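Local coordinates for stage II sporulation E family protein (Thermanaerovibrio acidaminovorans, PDB 3RNR) that is of unknown function but belongs to the PP2C family and is probably a phosphatase of the SpoIIE type, at residues G159-S164 against L206-L211; A11-V16 against A75-N80. All coordinates share one frame; numbering follows the deposited sequence.

Interaction 1 (G159-S164 against L206-L211); sequences GVLVVS and LALVIL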
# COMPACT_ATOMS: atom_id res chain seq x y z
N GLY B 159 7.44 -3.36 -16.23
CA GLY B 159 6.95 -2.71 -15.03
C GLY B 159 7.73 -1.49 -14.62
O GLY B 159 8.46 -0.89 -15.42
N VAL B 160 7.55 -1.09 -13.36
CA VAL B 160 8.18 0.11 -12.84
C VAL B 160 8.67 -0.16 -11.42
O VAL B 160 8.03 -0.91 -10.65
CB VAL B 160 7.20 1.31 -12.88
CG1 VAL B 160 5.93 0.99 -12.08
CG2 VAL B 160 7.88 2.59 -12.37
N LEU B 161 9.80 0.44 -11.08
CA LEU B 161 10.37 0.33 -9.74
C LEU B 161 10.64 1.73 -9.19
O LEU B 161 11.22 2.56 -9.89
CB LEU B 161 11.67 -0.48 -9.79
CG LEU B 161 12.50 -0.53 -8.50
CD1 LEU B 161 11.95 -1.60 -7.61
CD2 LEU B 161 13.96 -0.82 -8.82
N VAL B 162 10.17 1.99 -7.97
CA VAL B 162 10.50 3.22 -7.28
C VAL B 162 11.42 2.92 -6.08
O VAL B 162 11.27 1.89 -5.40
CB VAL B 162 9.25 4.03 -6.88
CG1 VAL B 162 8.49 4.52 -8.14
CG2 VAL B 162 8.32 3.21 -5.99
N VAL B 163 12.35 3.83 -5.81
CA VAL B 163 13.45 3.59 -4.88
C VAL B 163 13.68 4.79 -3.98
O VAL B 163 13.76 5.91 -4.48
CB VAL B 163 14.77 3.43 -5.65
CG1 VAL B 163 15.88 2.98 -4.71
CG2 VAL B 163 14.61 2.47 -6.79
N SER B 164 13.76 4.56 -2.66
CA SER B 164 14.26 5.58 -1.72
C SER B 164 15.45 5.01 -0.98
O SER B 164 15.34 4.02 -0.26
CB SER B 164 13.16 5.93 -0.72
OG SER B 164 13.65 6.77 0.30
N LEU B 206 12.13 -0.20 -1.50
CA LEU B 206 11.73 -0.51 -2.88
C LEU B 206 10.26 -0.82 -2.96
O LEU B 206 9.70 -1.46 -2.06
CB LEU B 206 12.50 -1.73 -3.40
CG LEU B 206 14.03 -1.71 -3.46
CD1 LEU B 206 14.54 -3.04 -4.01
CD2 LEU B 206 14.53 -0.54 -4.32
N ALA B 207 9.63 -0.39 -4.05
CA ALA B 207 8.28 -0.80 -4.37
C ALA B 207 8.18 -0.92 -5.87
O ALA B 207 8.81 -0.16 -6.61
CB ALA B 207 7.25 0.19 -3.84
N LEU B 208 7.40 -1.88 -6.34
CA LEU B 208 7.35 -2.11 -7.77
C LEU B 208 6.01 -2.61 -8.26
O LEU B 208 5.25 -3.23 -7.51
CB LEU B 208 8.46 -3.06 -8.20
CG LEU B 208 8.42 -4.44 -7.58
CD1 LEU B 208 7.81 -5.42 -8.57
CD2 LEU B 208 9.84 -4.87 -7.21
N VAL B 209 5.73 -2.37 -9.53
CA VAL B 209 4.56 -2.92 -10.19
C VAL B 209 4.98 -3.64 -11.46
O VAL B 209 5.80 -3.15 -12.17
CB VAL B 209 3.55 -1.87 -10.55
CG1 VAL B 209 2.35 -2.50 -11.25
CG2 VAL B 209 3.13 -1.09 -9.37
N ILE B 210 4.42 -4.81 -11.71
CA ILE B 210 4.62 -5.55 -12.95
C ILE B 210 3.27 -5.76 -13.60
O ILE B 210 2.35 -6.19 -12.97
CB ILE B 210 5.20 -6.92 -12.73
CG1 ILE B 210 6.46 -6.87 -11.90
CG2 ILE B 210 5.48 -7.59 -14.04
CD1 ILE B 210 7.52 -6.17 -12.49
N LEU B 211 3.17 -5.42 -14.87
CA LEU B 211 1.94 -5.55 -15.59
C LEU B 211 1.55 -7.03 -15.75
O LEU B 211 2.37 -7.80 -16.17
CB LEU B 211 2.08 -4.90 -16.93
CG LEU B 211 0.86 -4.95 -17.82
CD1 LEU B 211 -0.32 -4.51 -17.13
CD2 LEU B 211 1.04 -4.16 -19.03

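Interaction 2 (A11-V16 against A75-N80); sequences AYCVVV and AVAAVN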
# COMPACT_ATOMS: atom_id res chain seq x y z
N ALA B 11 -2.71 -0.42 -10.85
CA ALA B 11 -1.86 -0.96 -9.80
C ALA B 11 -0.77 0.08 -9.60
O ALA B 11 -0.20 0.57 -10.57
CB ALA B 11 -1.26 -2.27 -10.23
N TYR B 12 -0.48 0.42 -8.35
CA TYR B 12 0.42 1.54 -8.07
C TYR B 12 1.48 1.15 -7.06
O TYR B 12 1.32 0.17 -6.33
CB TYR B 12 -0.37 2.75 -7.55
CG TYR B 12 -1.09 2.48 -6.24
CD1 TYR B 12 -0.41 2.54 -5.02
CD2 TYR B 12 -2.43 2.14 -6.23
CE1 TYR B 12 -1.08 2.28 -3.82
CE2 TYR B 12 -3.09 1.88 -5.04
CZ TYR B 12 -2.41 1.95 -3.85
OH TYR B 12 -3.09 1.69 -2.68
N CYS B 13 2.53 1.96 -7.00
CA CYS B 13 3.59 1.76 -6.02
C CYS B 13 4.09 3.12 -5.56
O CYS B 13 4.07 4.09 -6.32
CB CYS B 13 4.75 0.96 -6.62
SG CYS B 13 5.47 1.64 -8.17
N VAL B 14 4.52 3.21 -4.31
CA VAL B 14 5.01 4.46 -3.79
C VAL B 14 6.08 4.20 -2.73
O VAL B 14 6.00 3.22 -1.99
CB VAL B 14 3.85 5.34 -3.24
CG1 VAL B 14 2.95 4.55 -2.33
CG2 VAL B 14 4.39 6.58 -2.51
N VAL B 15 7.08 5.07 -2.69
CA VAL B 15 8.02 5.11 -1.58
C VAL B 15 8.06 6.53 -1.06
O VAL B 15 8.00 7.49 -1.84
CB VAL B 15 9.45 4.66 -1.99
CG1 VAL B 15 9.48 3.16 -2.33
CG2 VAL B 15 9.98 5.51 -3.19
N VAL B 16 8.17 6.67 0.25
CA VAL B 16 8.23 7.97 0.90
C VAL B 16 9.28 7.94 2.01
O VAL B 16 9.32 6.98 2.77
CB VAL B 16 6.88 8.33 1.57
CG1 VAL B 16 6.97 9.69 2.23
CG2 VAL B 16 5.74 8.33 0.55
N ALA B 75 8.60 8.95 -4.43
CA ALA B 75 8.44 8.62 -5.83
C ALA B 75 7.22 7.72 -5.94
O ALA B 75 7.00 6.87 -5.07
CB ALA B 75 9.68 7.93 -6.38
N VAL B 76 6.44 7.89 -7.00
CA VAL B 76 5.20 7.15 -7.15
C VAL B 76 4.96 6.80 -8.62
O VAL B 76 5.32 7.56 -9.52
CB VAL B 76 4.01 7.96 -6.56
CG1 VAL B 76 4.05 9.39 -7.06
CG2 VAL B 76 2.69 7.30 -6.90
N ALA B 77 4.36 5.64 -8.86
CA ALA B 77 4.05 5.26 -10.23
C ALA B 77 2.75 4.45 -10.23
O ALA B 77 2.36 3.87 -9.22
CB ALA B 77 5.20 4.48 -10.84
N ALA B 78 2.07 4.44 -11.37
CA ALA B 78 0.84 3.67 -11.47
C ALA B 78 0.76 3.11 -12.87
O ALA B 78 1.09 3.80 -13.83
CB ALA B 78 -0.35 4.54 -11.19
N VAL B 79 0.33 1.86 -12.98
CA VAL B 79 0.15 1.24 -14.28
C VAL B 79 -1.34 1.03 -14.51
O VAL B 79 -2.01 0.44 -13.67
CB VAL B 79 0.87 -0.11 -14.37
CG1 VAL B 79 0.54 -0.82 -15.69
CG2 VAL B 79 2.37 0.08 -14.19
N ASN B 80 -1.85 1.51 -15.63
CA ASN B 80 -3.26 1.31 -15.93
C ASN B 80 -3.40 -0.11 -16.46
O ASN B 80 -2.82 -0.46 -17.49
CB ASN B 80 -3.74 2.33 -16.95
CG ASN B 80 -5.22 2.22 -17.24
OD1 ASN B 80 -5.72 1.14 -17.55
ND2 ASN B 80 -5.94 3.32 -17.11

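Interaction 1 (G159-S164 against L206-L211)
Ala207 O is the acceptor on which three groups of the facing strand converge: the N-H of Val162 reaches it at 2.9 Å, almost in line with the carbonyl, the CA of Leu161 makes a longer CH...O contact, and Leu161 CD1 packs against it at 3.6 Å. Segments 159-164 and 206-211 are antiparallel neighbours in one sheet of the PP2C alpha-beta-beta-alpha sandwich, their axes 4.7 Å apart and 175° between directions. Ala207 N answers with a bond to Val162 O at 3.1 Å. Val160 and Val209 exchange a second pair of backbone bonds, Val209 N to Val160 O being 2.9 Å, so two hydrogen-bonded pairs fix the register. On the face carrying Leu161, Val163, Leu206 and Leu208, Leu161, with its CG anti to the backbone N (chi1 172°), lays CD1 over Leu208 CB at 3.8 Å, the two side chains crossing at a slant. Leu206 and Val163 instead run side by side, and Leu206 CD2 sits across both valine methyls. This face also receives Tyr200, and Met178 and Leu180 of strand 176-181 pack on Leu208. Arg175 of the second subunit bonds to Ile210 O and packs on Val209. The other face, with Val160, Val162, Ala207 and Val209, is turned to strand 72-80, and on it Val162 CG2 meets Ala207 CB at 3.9 Å.

Interaction 2 (A11-V16 against A75-N80)
With chi1 of 55°, Cys13 holds SG between its backbone N and carbonyl carbon, where the sulfur meets Ala77 CB at 3.9 Å; Val15, by a similar placement of CG2, brings that methyl to Ala75 CB at 4.0 Å. Both contacts lie between antiparallel neighbours of the second sheet of the PP2C sandwich, strands 10-18 and 72-80. Three hydrogen-bonded pairs, Ala11 with Val79, Cys13 with Ala77 and Val15 with Ala75, supply six backbone bonds, the shortest from Val79 N to Ala11 O at 2.8 Å. They differ in how the donor meets the carbonyl: Cys13 N lies 21° out of the plane of the Ala77 carbonyl, whereas Val15 N approaches Ala75 O nearly head-on. On the inner face, Val160 of strand 159-164 packs on Cys13 and Ala77, and Val162 on Cys13 and Val15. On the outer face, the side chain of Tyr12 meets that of Ala78 through CB, 4.1 Å from Ala78 CB and only 3.4 Å from Ala77 O; its ring is directed off strand 72-80, and the side chain packs on Val37 and Leu40 of helix 25-41. Val14 and Val76 face each other there through their CB atoms, and each turns CG2 towards a carbonyl of the opposite strand. The tighter of these two approaches is Val76 CG2 to Cys13 O, at 3.5 Å.

How the interactions relate
Strands 159-164 and 205-210 in one sheet, and 10-18 and 72-80 in the other, form two antiparallel pairs that face each other in the core of the alpha-beta-beta-alpha sandwich. Interaction 2 closes along the chain before interaction 1 opens, and their centres lie about 7 Å apart. The two sheets meet directly here: Val160 CG2 rests on Ala77 CB at 3.6 Å, and Val209 CG1 on Ala11 CB at 3.8 Å. Helix 25-41 packs on the outer side of the sheet of interaction 2. Both interactions also touch the second subunit, whose Arg175 packs on Val209 of one and Ala11 of the other, so the dimer contact spans both sheets.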